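Local coordinates for protein VIRB8 (Agrobacterium tumefaciens, PDB 2CC3) that forms the homodimeric periplasmic domain of an inner-membrane component of the type IV secretion system, suggested to help direct T-DNA transfer into plant cells, at residues Y18-L21 against R22-D26. Numbering follows the deposited sequence.
Sequences YVRL and RESYD
The phenol oxygen of Y18 is gripped twice: R22 NH1 donates to Y18 OH at 3.0 Å, and S41 OG hydrogen-bonds to the same oxygen from outside this turn. Y18 and R22 run alongside each other, four residues apart on one helix face. Both have CG anti to the backbone N, and R22 then stays extended, long enough to bring its guanidinium edge, near its plane, to the hydroxyl. Ring and guanidinium planes stand 65° apart, and the aliphatic R22 CD rests 3.8 Å from Y18 CE2. Tyrosine and arginine suit this place because each carries a polar group at the end of a nonpolar body.

One residue on, V19 offers branched nonpolar surface to strand 85-96 and to E23, whose methylenes it meets (CG1 to CG, 4.0 Å) while E23 OE2 hydrogen-bonds to Y135 OH. Backbone bonds from R22 N to Y18 O and E23 N to V19 O (2.8 Å) continue the i to i+4 ladder into the last turn. S24 leaves helical geometry, and a water donates to L21 O at 2.8 Å and weakly to S24 O. L21, buried and nonpolar, packs on helix 30-39. This is the C-terminal end of helix 6-23, lying between sheet and other helices in the NTF2-like fold of VirB8.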
ATOM      1  N   TYR A  18       7.648  -1.574   3.232  1.00  5.10           N
ATOM      2  CA  TYR A  18       8.078  -1.291   4.613  1.00  3.54           C
ATOM      3  C   TYR A  18       8.722   0.066   4.715  1.00  4.50           C
ATOM      4  O   TYR A  18       8.260   0.959   5.466  1.00  4.05           O
ATOM      5  CB  TYR A  18       9.018  -2.366   5.178  1.00  6.65           C
ATOM      6  CG  TYR A  18       9.321  -2.176   6.670  1.00  6.44           C
ATOM      7  CD1 TYR A  18       8.465  -2.704   7.645  1.00  6.06           C
ATOM      8  CD2 TYR A  18      10.468  -1.476   7.093  1.00  5.36           C
ATOM      9  CE1 TYR A  18       8.736  -2.537   9.008  1.00  7.27           C
ATOM     10  CE2 TYR A  18      10.747  -1.287   8.426  1.00  2.00           C
ATOM     11  CZ  TYR A  18       9.884  -1.816   9.392  1.00  6.27           C
ATOM     12  OH  TYR A  18      10.148  -1.627  10.728  1.00  2.68           O
ATOM     13  N   VAL A  19       9.787   0.257   3.953  1.00  6.49           N
ATOM     14  CA  VAL A  19      10.442   1.572   3.935  1.00  4.99           C
ATOM     15  C   VAL A  19       9.450   2.688   3.656  1.00  5.79           C
ATOM     16  O   VAL A  19       9.354   3.665   4.421  1.00  7.71           O
ATOM     17  CB  VAL A  19      11.569   1.627   2.868  1.00  8.08           C
ATOM     18  CG1 VAL A  19      12.215   3.024   2.808  1.00  6.13           C
ATOM     19  CG2 VAL A  19      12.580   0.584   3.163  1.00  2.00           C
ATOM     20  N   ARG A  20       8.686   2.545   2.571  1.00  4.27           N
ATOM     21  CA  ARG A  20       7.808   3.621   2.180  1.00  5.37           C
ATOM     22  C   ARG A  20       6.830   3.950   3.314  1.00  4.38           C
ATOM     23  O   ARG A  20       6.637   5.122   3.652  1.00  3.82           O
ATOM     24  CB  ARG A  20       7.068   3.247   0.886  1.00  4.50           C
ATOM     25  CG  ARG A  20       6.166   4.303   0.308  1.00  6.37           C
ATOM     26  CD  ARG A  20       5.264   3.732  -0.838  1.00 12.18           C
ATOM     27  NE  ARG A  20       4.190   2.838  -0.358  1.00 17.83           N
ATOM     28  CZ  ARG A  20       2.945   3.215  -0.012  1.00 18.35           C
ATOM     29  NH1 ARG A  20       2.533   4.491  -0.079  1.00 17.20           N
ATOM     30  NH2 ARG A  20       2.085   2.295   0.401  1.00 19.11           N
ATOM     31  N   LEU A  21       6.169   2.924   3.865  1.00  4.31           N
ATOM     32  CA  LEU A  21       5.167   3.145   4.925  1.00  8.25           C
ATOM     33  C   LEU A  21       5.799   3.743   6.191  1.00  8.07           C
ATOM     34  O   LEU A  21       5.205   4.568   6.872  1.00  7.96           O
ATOM     35  CB  LEU A  21       4.400   1.844   5.263  1.00  9.08           C
ATOM     36  CG  LEU A  21       3.326   1.301   4.302  1.00 11.86           C
ATOM     37  CD1 LEU A  21       3.023  -0.123   4.653  1.00 14.33           C
ATOM     38  CD2 LEU A  21       2.012   2.088   4.269  1.00 12.23           C
ATOM     39  N   ARG A  22       7.025   3.338   6.488  1.00  9.04           N
ATOM     40  CA  ARG A  22       7.692   3.792   7.697  1.00  3.91           C
ATOM     41  C   ARG A  22       8.252   5.216   7.568  1.00  5.34           C
ATOM     42  O   ARG A  22       8.232   5.975   8.548  1.00  5.26           O
ATOM     43  CB  ARG A  22       8.748   2.770   8.132  1.00  3.28           C
ATOM     44  CG  ARG A  22       9.577   3.244   9.302  1.00 10.41           C
ATOM     45  CD  ARG A  22      10.325   2.146  10.029  1.00  6.34           C
ATOM     46  NE  ARG A  22      10.978   2.726  11.212  1.00  8.74           N
ATOM     47  CZ  ARG A  22      11.562   2.011  12.158  1.00  5.35           C
ATOM     48  NH1 ARG A  22      11.568   0.689  12.079  1.00  8.89           N
ATOM     49  NH2 ARG A  22      12.123   2.608  13.184  1.00 13.09           N
ATOM     50  N   GLU A  23       8.710   5.593   6.372  1.00  4.67           N
ATOM     51  CA  GLU A  23       9.442   6.839   6.201  1.00  6.63           C
ATOM     52  C   GLU A  23       8.582   7.965   5.598  1.00 10.09           C
ATOM     53  O   GLU A  23       8.971   9.138   5.634  1.00  6.92           O
ATOM     54  CB  GLU A  23      10.729   6.598   5.369  1.00  7.42           C
ATOM     55  CG  GLU A  23      11.689   5.516   5.933  1.00  2.00           C
ATOM     56  CD  GLU A  23      12.186   5.812   7.361  1.00  3.79           C
ATOM     57  OE1 GLU A  23      12.150   7.002   7.762  1.00  5.27           O
ATOM     58  OE2 GLU A  23      12.611   4.864   8.073  1.00  2.00           O
ATOM     59  N   SER A  24       7.440   7.578   5.018  1.00 10.43           N
ATOM     60  CA  SER A  24       6.409   8.497   4.540  1.00  9.73           C
ATOM     61  C   SER A  24       5.624   9.050   5.711  1.00  7.71           C
ATOM     62  O   SER A  24       5.644   8.461   6.795  1.00  8.82           O
ATOM     63  CB  SER A  24       5.429   7.752   3.636  1.00  7.41           C
ATOM     64  OG  SER A  24       5.749   7.968   2.295  1.00 12.77           O
ATOM     65  N   TYR A  25       4.925  10.164   5.503  1.00  7.15           N
ATOM     66  CA  TYR A  25       3.956  10.659   6.500  1.00 11.24           C
ATOM     67  C   TYR A  25       2.797  11.420   5.878  1.00 13.34           C
ATOM     68  O   TYR A  25       2.982  12.349   5.090  1.00 16.45           O
ATOM     69  CB  TYR A  25       4.576  11.568   7.583  1.00 14.29           C
ATOM     70  CG  TYR A  25       3.508  12.120   8.532  1.00 14.53           C
ATOM     71  CD1 TYR A  25       2.942  11.295   9.507  1.00 16.77           C
ATOM     72  CD2 TYR A  25       3.033  13.428   8.426  1.00 13.08           C
ATOM     73  CE1 TYR A  25       1.959  11.748  10.360  1.00 16.31           C
ATOM     74  CE2 TYR A  25       2.045  13.894   9.289  1.00 15.23           C
ATOM     75  CZ  TYR A  25       1.513  13.035  10.251  1.00 15.12           C
ATOM     76  OH  TYR A  25       0.546  13.431  11.147  1.00 17.55           O
ATOM     77  N   ASP A  26       1.595  11.049   6.281  1.00 15.81           N
ATOM     78  CA  ASP A  26       0.393  11.760   5.861  1.00 18.80           C
ATOM     79  C   ASP A  26      -0.601  11.552   6.991  1.00 16.83           C
ATOM     80  O   ASP A  26      -0.901  10.414   7.339  1.00 17.63           O
ATOM     81  CB  ASP A  26      -0.112  11.144   4.544  1.00 16.20           C
ATOM     82  CG  ASP A  26      -1.275  11.904   3.939  1.00 19.95           C
ATOM     83  OD1 ASP A  26      -1.055  12.966   3.340  1.00 21.85           O
ATOM     84  OD2 ASP A  26      -2.426  11.424   4.033  1.00 25.79           O
TER
HETATM   85  O   HOH W   1       3.452   6.413   5.818  1.00  4.06           O